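Local coordinates for putative peptidase M23 (PDB 2HSI), which probably acts as a zinc-dependent metalloendopeptidase of the M23 family, although its substrate and biological role are not established, at residues A[209-214]-A[225-231]; A[136-140]-A[202-207]; A[42-46]-A[87-93]. All blocks are in the same frame, centred on the assembly; numbering follows the deposited sequence.

Contacts 1 and 2 are neighbours in the peptidase part of the chain, their centres about 10 Å apart, and both use one antiparallel sheet in which strands 199-207 and 213-219 lie side by side. Two polar pairs tie them: Gln137 OE1 lies 2.7 Å from Asn210 ND2, a probable hydrogen bond, and Asp206 OD2 forms a 2.9 Å salt bridge with Lys212 NZ. Contact 1 lies close to the zinc site of His180, Asp184, His259 and His261, with the side chain of His228 about 6 Å from the metal. Contact 3 belongs to the N-terminal domain; its centre is about 37 Å from that of contact 1 and about 31 Å from that of contact 2.

Contact 1: residues A[209-214]-A[225-231]; sequences FNGKTV and MFCHLSK
Val214 and Phe226 form a regular hydrogen-bonded antiparallel pair: Val214 N donates to Phe226 O at 2.8 Å, and Phe226 N donates to Val214 O at 2.9 Å. On their shared face the beta-branched Val214 fills the space between Phe226 and Leu229, its CG1 3.9 Å from both Phe226 CB and Leu229 CD2, while the Phe226 ring goes on to stack with Trp262. CG1 gets there by standing between the backbone N and the carbonyl carbon (chi1 57°). Beyond this pair both backbones turn a corner. Leu229 N bonds to Lys212 O, and His228 N makes a short but bent bond (2.7 Å, 145°) to Asn210 O. Packing is tight here, with Cys227 CB 3.2 Å from Asn210 O. Gly211, just before the corner at Lys212, has a positive phi, which favours glycine; Thr213 OG1 reaches back to Gly211 O. Met225, bent at chi2 and chi3, brings CE against Thr213 CG2 and 3.5 Å from Asn210 ND2, which is itself bonded to Gln137; a flexible thioether suits this. The His228 imidazole has Asn210 O over one face and Phe209 O near its edge, and its ND1 bonds to Thr252 O.

The Lys212 methylenes also pack closely, along the backbone oxygens of Leu229 and Ser230 (CE to Ser230 O 3.3 Å), before NZ pairs with Asp206. Looseness begins past them: Ser230 and Lys231 point away, and the Phe209 ring leads off onto Ile130 of helix 127-141.

The whole forms the open end of the hairpin of strands 213-219 and 222-229. Strand 199-207 flanks its first arm; strand 260-266 flanks the second and sets the zinc ligand His261 against Cys227. His259, just before that strand, lies beside His228, while helix 127-141 covers Met225 and Thr213.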
loop_
_atom_site.group_PDB
_atom_site.type_symbol
_atom_site.label_atom_id
_atom_site.label_comp_id
_atom_site.label_asym_id
_atom_site.label_seq_id
_atom_site.Cartn_x
_atom_site.Cartn_y
_atom_site.Cartn_z
ATOM N N PHE A 209 -12.021 -1.279 15.920
ATOM C CA PHE A 209 -10.814 -2.104 16.027
ATOM C C PHE A 209 -9.526 -1.309 15.798
ATOM O O PHE A 209 -8.591 -1.373 16.606
ATOM C CB PHE A 209 -10.880 -3.289 15.054
ATOM C CG PHE A 209 -11.978 -4.270 15.370
ATOM C CD1 PHE A 209 -11.887 -5.099 16.479
ATOM C CD2 PHE A 209 -13.100 -4.367 14.553
ATOM C CE1 PHE A 209 -12.907 -6.009 16.783
ATOM C CE2 PHE A 209 -14.125 -5.275 14.842
ATOM C CZ PHE A 209 -14.027 -6.093 15.962
ATOM N N ASN A 210 -9.495 -0.559 14.700
ATOM C CA ASN A 210 -8.283 0.130 14.253
ATOM C C ASN A 210 -8.007 1.478 14.913
ATOM O O ASN A 210 -6.926 2.024 14.737
ATOM C CB ASN A 210 -8.300 0.290 12.721
ATOM C CG ASN A 210 -8.062 -1.027 11.989
ATOM O OD1 ASN A 210 -7.549 -1.986 12.571
ATOM N ND2 ASN A 210 -8.419 -1.070 10.703
ATOM N N GLY A 211 -8.973 2.013 15.662
ATOM C CA GLY A 211 -8.822 3.340 16.272
ATOM C C GLY A 211 -8.674 4.452 15.252
ATOM O O GLY A 211 -9.243 4.371 14.148
ATOM N N LYS A 212 -7.916 5.489 15.610
ATOM C CA LYS A 212 -7.719 6.617 14.695
ATOM C C LYS A 212 -6.892 6.150 13.502
ATOM O O LYS A 212 -5.761 5.688 13.650
ATOM C CB LYS A 212 -7.084 7.833 15.376
ATOM C CG LYS A 212 -7.910 8.406 16.534
ATOM C CD LYS A 212 -7.396 9.769 16.953
ATOM C CE LYS A 212 -7.857 10.105 18.365
ATOM N NZ LYS A 212 -9.324 9.960 18.554
ATOM N N THR A 213 -7.503 6.245 12.329
ATOM C CA THR A 213 -6.977 5.605 11.130
ATOM C C THR A 213 -6.912 6.637 10.040
ATOM O O THR A 213 -7.837 7.425 9.900
ATOM C CB THR A 213 -7.883 4.423 10.693
ATOM O OG1 THR A 213 -7.987 3.487 11.769
ATOM C CG2 THR A 213 -7.324 3.695 9.451
ATOM N N VAL A 214 -5.806 6.642 9.294
ATOM C CA VAL A 214 -5.641 7.531 8.153
ATOM C C VAL A 214 -5.124 6.762 6.923
ATOM O O VAL A 214 -4.211 5.959 7.037
ATOM C CB VAL A 214 -4.748 8.776 8.504
ATOM C CG1 VAL A 214 -3.357 8.376 9.038
ATOM C CG2 VAL A 214 -4.642 9.733 7.313
ATOM N N MET A 225 -1.768 2.973 4.827
ATOM C CA MET A 225 -2.748 3.124 5.895
ATOM C C MET A 225 -2.002 3.111 7.222
ATOM O O MET A 225 -1.031 2.356 7.390
ATOM C CB MET A 225 -3.805 2.014 5.824
ATOM C CG MET A 225 -4.870 2.028 6.944
ATOM S SD MET A 225 -4.300 1.271 8.489
ATOM C CE MET A 225 -5.722 0.253 8.899
ATOM N N PHE A 226 -2.444 3.958 8.153
ATOM C CA PHE A 226 -1.901 3.998 9.517
ATOM C C PHE A 226 -3.040 3.999 10.502
ATOM O O PHE A 226 -3.980 4.765 10.347
ATOM C CB PHE A 226 -1.050 5.249 9.737
ATOM C CG PHE A 226 0.080 5.373 8.777
ATOM C CD1 PHE A 226 1.294 4.763 9.045
ATOM C CD2 PHE A 226 -0.077 6.069 7.587
ATOM C CE1 PHE A 226 2.334 4.856 8.154
ATOM C CE2 PHE A 226 0.971 6.156 6.683
ATOM C CZ PHE A 226 2.173 5.556 6.971
ATOM N N CYS A 227 -2.951 3.157 11.527
ATOM C CA CYS A 227 -4.022 3.064 12.509
ATOM C C CYS A 227 -3.506 3.100 13.952
ATOM O O CYS A 227 -2.293 3.115 14.183
ATOM C CB CYS A 227 -4.894 1.843 12.242
ATOM S SG CYS A 227 -4.012 0.282 12.315
ATOM N N HIS A 228 -4.453 3.139 14.895
ATOM C CA HIS A 228 -4.208 3.314 16.342
ATOM C C HIS A 228 -3.556 4.648 16.715
ATOM O O HIS A 228 -2.920 4.739 17.749
ATOM C CB HIS A 228 -3.395 2.152 16.951
ATOM C CG HIS A 228 -3.908 0.791 16.594
ATOM N ND1 HIS A 228 -5.122 0.315 17.034
ATOM C CD2 HIS A 228 -3.367 -0.196 15.840
ATOM C CE1 HIS A 228 -5.308 -0.909 16.570
ATOM N NE2 HIS A 228 -4.258 -1.243 15.842
ATOM N N LEU A 229 -3.728 5.683 15.900
ATOM C CA LEU A 229 -3.072 6.983 16.159
ATOM C C LEU A 229 -3.656 7.664 17.399
ATOM O O LEU A 229 -4.823 7.473 17.708
ATOM C CB LEU A 229 -3.204 7.925 14.956
ATOM C CG LEU A 229 -2.185 7.767 13.817
ATOM C CD1 LEU A 229 -2.339 6.444 13.113
ATOM C CD2 LEU A 229 -2.316 8.892 12.807
ATOM N N SER A 230 -2.838 8.443 18.104
ATOM C CA SER A 230 -3.331 9.277 19.193
ATOM C C SER A 230 -3.910 10.592 18.642
ATOM O O SER A 230 -4.835 11.173 19.209
ATOM C CB SER A 230 -2.206 9.553 20.196
ATOM O OG SER A 230 -1.118 10.240 19.578
ATOM N N LYS A 231 -3.366 11.033 17.511
ATOM C CA LYS A 231 -3.638 12.340 16.946
ATOM C C LYS A 231 -3.512 12.205 15.432
ATOM O O LYS A 231 -2.599 11.530 14.952
ATOM C CB LYS A 231 -2.579 13.321 17.469
ATOM C CG LYS A 231 -3.089 14.606 18.081
ATOM C CD LYS A 231 -3.005 15.751 17.084
ATOM C CE LYS A 231 -2.966 17.136 17.743
ATOM N NZ LYS A 231 -1.881 17.309 18.745
#

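Contact 2: residues A[136-140]-A[202-207]; sequences EQTAA and ILIGDY
Tyr207 and Leu203, the two residues most covered here, take the helix on different terms. The tyrosine ring is held between Gln137 and Gly205: the glutamine amide lies over one face, 27° from parallel, with Gln137 CD 3.4 Å from Tyr207 CE2, and Gly205 CA sits over the opposite face, where the absence of a side chain leaves room for the ring. A flat amide suits such stacking, and bonds from OE1 to Asn210 ND2 and from NE2 to Glu133 O fix its rotation. At the rim of the ring, Tyr207 OH donates to Glu136 OE1 at 3.0 Å, and a water donates to the same oxygen, so two bonds grip it; Glu136 OE2 pairs with Arg132.

Leu203 supplies the apolar half. Its CD2 methyl, carried to the helix by a chi1 near trans (-172°), comes 3.5 Å from Glu136 O and 3.7 Å from Ala140 CB. The small alanine lets the helix settle closely on the strand. Ile202 CD1 extends the patch, 4.2 Å from Ala140 CB, and also touches the backbone oxygen of Ala140.

Residues 136-140 of helix 127-141 run roughly antiparallel to residues 202-207 of strand 199-207, at 158° with axes 9.0 Å apart, and also touch the adjoining strand 213-219 at Phe215.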
loop_
_atom_site.group_PDB
_atom_site.type_symbol
_atom_site.label_atom_id
_atom_site.label_comp_id
_atom_site.label_asym_id
_atom_site.label_seq_id
_atom_site.Cartn_x
_atom_site.Cartn_y
_atom_site.Cartn_z
ATOM N N GLU A 136 -16.026 1.130 4.614
ATOM C CA GLU A 136 -15.291 2.366 4.303
ATOM C C GLU A 136 -13.836 2.070 3.979
ATOM O O GLU A 136 -13.273 2.613 3.014
ATOM C CB GLU A 136 -15.329 3.338 5.484
ATOM C CG GLU A 136 -16.652 4.038 5.687
ATOM C CD GLU A 136 -16.681 4.868 6.959
ATOM O OE1 GLU A 136 -15.601 5.269 7.461
ATOM O OE2 GLU A 136 -17.791 5.119 7.459
ATOM N N GLN A 137 -13.226 1.222 4.799
ATOM C CA GLN A 137 -11.825 0.865 4.624
ATOM C C GLN A 137 -11.593 0.018 3.370
ATOM O O GLN A 137 -10.600 0.207 2.660
ATOM C CB GLN A 137 -11.293 0.172 5.871
ATOM C CG GLN A 137 -11.075 1.140 7.020
ATOM C CD GLN A 137 -10.726 0.452 8.319
ATOM O OE1 GLN A 137 -9.565 0.407 8.707
ATOM N NE2 GLN A 137 -11.736 -0.082 9.006
ATOM N N THR A 138 -12.524 -0.898 3.100
ATOM C CA THR A 138 -12.490 -1.729 1.889
ATOM C C THR A 138 -12.559 -0.858 0.615
ATOM O O THR A 138 -11.743 -1.021 -0.314
ATOM C CB THR A 138 -13.618 -2.802 1.928
ATOM O OG1 THR A 138 -13.404 -3.673 3.050
ATOM C CG2 THR A 138 -13.641 -3.632 0.653
ATOM N N ALA A 139 -13.494 0.091 0.605
ATOM C CA ALA A 139 -13.623 1.054 -0.492
ATOM C C ALA A 139 -12.362 1.894 -0.695
ATOM O O ALA A 139 -11.954 2.121 -1.833
ATOM C CB ALA A 139 -14.828 1.950 -0.284
ATOM N N ALA A 140 -11.741 2.332 0.405
ATOM C CA ALA A 140 -10.528 3.164 0.320
ATOM C C ALA A 140 -9.349 2.447 -0.353
ATOM O O ALA A 140 -8.674 3.015 -1.213
ATOM C CB ALA A 140 -10.123 3.662 1.681
ATOM N N ILE A 202 -7.312 10.138 1.739
ATOM C CA ILE A 202 -8.580 9.693 1.161
ATOM C C ILE A 202 -9.530 9.075 2.193
ATOM O O ILE A 202 -10.694 8.781 1.877
ATOM C CB ILE A 202 -8.372 8.715 -0.026
ATOM C CG1 ILE A 202 -7.553 7.489 0.400
ATOM C CG2 ILE A 202 -7.739 9.466 -1.203
ATOM C CD1 ILE A 202 -7.680 6.260 -0.528
ATOM N N LEU A 203 -9.041 8.894 3.418
ATOM C CA LEU A 203 -9.892 8.369 4.508
ATOM C C LEU A 203 -9.339 8.674 5.898
ATOM O O LEU A 203 -8.151 8.522 6.155
ATOM C CB LEU A 203 -10.143 6.853 4.351
ATOM C CG LEU A 203 -11.155 6.174 5.296
ATOM C CD1 LEU A 203 -12.499 6.874 5.278
ATOM C CD2 LEU A 203 -11.338 4.706 4.981
ATOM N N ILE A 204 -10.224 9.145 6.772
ATOM C CA ILE A 204 -9.923 9.379 8.176
ATOM C C ILE A 204 -11.081 8.756 8.946
ATOM O O ILE A 204 -12.241 8.987 8.627
ATOM C CB ILE A 204 -9.788 10.888 8.502
ATOM C CG1 ILE A 204 -8.487 11.445 7.923
ATOM C CG2 ILE A 204 -9.813 11.150 10.025
ATOM C CD1 ILE A 204 -8.375 12.975 8.019
ATOM N N GLY A 205 -10.764 7.919 9.915
ATOM C CA GLY A 205 -11.804 7.331 10.739
ATOM C C GLY A 205 -11.361 7.173 12.172
ATOM O O GLY A 205 -10.184 7.305 12.493
ATOM N N ASP A 206 -12.338 6.929 13.032
ATOM C CA ASP A 206 -12.070 6.526 14.401
ATOM C C ASP A 206 -12.871 5.253 14.583
ATOM O O ASP A 206 -14.067 5.279 14.885
ATOM C CB ASP A 206 -12.471 7.603 15.413
ATOM C CG ASP A 206 -11.757 7.447 16.759
ATOM O OD1 ASP A 206 -11.429 6.309 17.164
ATOM O OD2 ASP A 206 -11.523 8.474 17.430
ATOM N N TYR A 207 -12.186 4.141 14.371
ATOM C CA TYR A 207 -12.843 2.851 14.214
ATOM C C TYR A 207 -12.769 1.995 15.456
ATOM O O TYR A 207 -11.875 2.164 16.275
ATOM C CB TYR A 207 -12.229 2.107 13.026
ATOM C CG TYR A 207 -12.342 2.848 11.708
ATOM C CD1 TYR A 207 -13.523 3.502 11.346
ATOM C CD2 TYR A 207 -11.275 2.877 10.813
ATOM C CE1 TYR A 207 -13.642 4.171 10.134
ATOM C CE2 TYR A 207 -11.380 3.549 9.606
ATOM C CZ TYR A 207 -12.561 4.184 9.268
ATOM O OH TYR A 207 -12.658 4.846 8.066
HETATM O O HOH W 1 -15.274 7.587 9.173
#

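Contact 3: residues A[42-46]-A[87-93]; sequences VDLGE and LEVRAAT
Leu44 and Leu87 supply the main bumps of this interface, meeting methyl to methyl with Leu44 CD2 3.6 Å from Leu87 CD2 while the two side chains cross at about a right angle. Leu44 CD2 also presses on Val89 CG2, at 3.9 Å, and thus lodges between the leucine and the valine. On its other side Leu87 CD2 meets Val42 tip to tip, 4.0 Å from Val42 CB, so that it fits between Val42 and Leu44. Branched aliphatic groups suit such interlocking in a buried layer.

Toward the rim the filling turns polar. The Glu46 chain bends at chi2 (-77°) and lays its carboxylate over the small Ala91, with OE2 3.4 Å from Ala91 CB. Two waters span the remaining distance to Thr93 OG1, one donating to each carboxylate oxygen; OE2 is also bonded to His96. Behind the layer, Asp43 OD1 accepts from Gly45 N at 2.9 Å in an Asx turn, and the positive phi of Gly45 suits glycine.

The backbones run nearly parallel, with Leu44 CA 7.2 Å from Val89 CA, too far for strand pairing. Strands 39-43 and 83-90 belong to one six-stranded antiparallel sheet, separated in it by three strands, so the contact closes a curled sheet on itself. This is consistent with the sandwich-like, immunoglobulin-related fold of E-set domains, the clan of this N-terminal domain.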
loop_
_atom_site.group_PDB
_atom_site.type_symbol
_atom_site.label_atom_id
_atom_site.label_comp_id
_atom_site.label_asym_id
_atom_site.label_seq_id
_atom_site.Cartn_x
_atom_site.Cartn_y
_atom_site.Cartn_z
ATOM N N VAL A 42 6.433 -6.440 -13.492
ATOM C CA VAL A 42 6.138 -7.145 -14.745
ATOM C C VAL A 42 6.333 -6.234 -15.954
ATOM O O VAL A 42 5.709 -5.185 -16.043
ATOM C CB VAL A 42 4.691 -7.737 -14.754
ATOM C CG1 VAL A 42 4.460 -8.598 -15.976
ATOM C CG2 VAL A 42 4.414 -8.567 -13.489
ATOM N N ASP A 43 7.205 -6.650 -16.872
ATOM C CA ASP A 43 7.379 -6.006 -18.181
ATOM C C ASP A 43 6.057 -6.101 -18.931
ATOM O O ASP A 43 5.522 -7.182 -19.138
ATOM C CB ASP A 43 8.509 -6.723 -18.947
ATOM C CG ASP A 43 8.896 -6.034 -20.281
ATOM O OD1 ASP A 43 8.142 -5.201 -20.815
ATOM O OD2 ASP A 43 9.981 -6.350 -20.809
ATOM N N LEU A 44 5.518 -4.956 -19.330
ATOM C CA LEU A 44 4.237 -4.942 -20.042
ATOM C C LEU A 44 4.333 -5.119 -21.556
ATOM O O LEU A 44 3.308 -5.290 -22.222
ATOM C CB LEU A 44 3.447 -3.665 -19.704
ATOM C CG LEU A 44 3.052 -3.534 -18.230
ATOM C CD1 LEU A 44 2.125 -2.348 -18.035
ATOM C CD2 LEU A 44 2.359 -4.812 -17.773
ATOM N N GLY A 45 5.549 -5.089 -22.099
ATOM C CA GLY A 45 5.743 -5.094 -23.560
ATOM C C GLY A 45 5.122 -3.870 -24.228
ATOM O O GLY A 45 4.487 -3.980 -25.286
ATOM N N GLU A 46 5.252 -2.719 -23.569
ATOM C CA GLU A 46 4.697 -1.442 -24.034
ATOM C C GLU A 46 5.719 -0.318 -23.781
ATOM O O GLU A 46 6.410 -0.322 -22.757
ATOM C CB GLU A 46 3.376 -1.126 -23.290
ATOM C CG GLU A 46 2.210 -2.092 -23.548
ATOM C CD GLU A 46 1.492 -1.897 -24.896
ATOM O OE1 GLU A 46 1.667 -0.858 -25.574
ATOM O OE2 GLU A 46 0.724 -2.799 -25.289
ATOM N N LEU A 87 -1.580 -11.193 -15.981
ATOM C CA LEU A 87 -1.912 -9.780 -15.917
ATOM C C LEU A 87 -2.598 -9.418 -17.224
ATOM O O LEU A 87 -2.090 -9.744 -18.294
ATOM C CB LEU A 87 -0.621 -8.983 -15.732
ATOM C CG LEU A 87 -0.606 -7.510 -15.358
ATOM C CD1 LEU A 87 -1.175 -7.256 -13.955
ATOM C CD2 LEU A 87 0.832 -7.073 -15.404
ATOM N N GLU A 88 -3.771 -8.795 -17.143
ATOM C CA GLU A 88 -4.455 -8.295 -18.324
ATOM C C GLU A 88 -3.927 -6.889 -18.650
ATOM O O GLU A 88 -3.955 -5.995 -17.804
ATOM C CB GLU A 88 -5.968 -8.248 -18.104
ATOM C CG GLU A 88 -6.617 -9.600 -17.874
ATOM C CD GLU A 88 -8.109 -9.494 -17.638
ATOM O OE1 GLU A 88 -8.507 -8.952 -16.583
ATOM O OE2 GLU A 88 -8.884 -9.947 -18.509
ATOM N N VAL A 89 -3.426 -6.704 -19.867
ATOM C CA VAL A 89 -2.897 -5.403 -20.277
ATOM C C VAL A 89 -3.828 -4.837 -21.335
ATOM O O VAL A 89 -4.232 -5.539 -22.274
ATOM C CB VAL A 89 -1.438 -5.499 -20.827
ATOM C CG1 VAL A 89 -0.838 -4.111 -21.054
ATOM C CG2 VAL A 89 -0.562 -6.304 -19.882
ATOM N N ARG A 90 -4.175 -3.564 -21.166
ATOM C CA ARG A 90 -5.030 -2.859 -22.121
ATOM C C ARG A 90 -4.298 -1.685 -22.742
ATOM O O ARG A 90 -3.832 -0.779 -22.041
ATOM C CB ARG A 90 -6.332 -2.395 -21.465
ATOM C CG ARG A 90 -7.074 -3.492 -20.769
ATOM C CD ARG A 90 -8.508 -3.119 -20.525
ATOM N NE ARG A 90 -9.195 -4.230 -19.890
ATOM C CZ ARG A 90 -10.244 -4.140 -19.082
ATOM N NH1 ARG A 90 -10.780 -2.967 -18.763
ATOM N NH2 ARG A 90 -10.750 -5.253 -18.575
ATOM N N ALA A 91 -4.209 -1.703 -24.069
ATOM C CA ALA A 91 -3.562 -0.638 -24.815
ATOM C C ALA A 91 -4.351 -0.374 -26.101
ATOM O O ALA A 91 -5.009 -1.273 -26.623
ATOM C CB ALA A 91 -2.117 -1.020 -25.127
ATOM N N ALA A 92 -4.304 0.866 -26.585
ATOM C CA ALA A 92 -5.027 1.261 -27.803
ATOM C C ALA A 92 -4.696 0.318 -28.952
ATOM O O ALA A 92 -5.598 -0.142 -29.648
ATOM C CB ALA A 92 -4.714 2.713 -28.187
ATOM N N THR A 93 -3.408 -0.005 -29.096
ATOM C CA THR A 93 -2.928 -0.918 -30.139
ATOM C C THR A 93 -3.307 -2.380 -29.906
ATOM O O THR A 93 -2.866 -3.251 -30.639
ATOM C CB THR A 93 -1.386 -0.840 -30.311
ATOM O OG1 THR A 93 -0.748 -0.931 -29.028
ATOM C CG2 THR A 93 -0.986 0.467 -30.989
HETATM O O HOH W 2 -0.832 -3.232 -27.438
HETATM O O HOH W 3 1.054 0.878 -27.776
#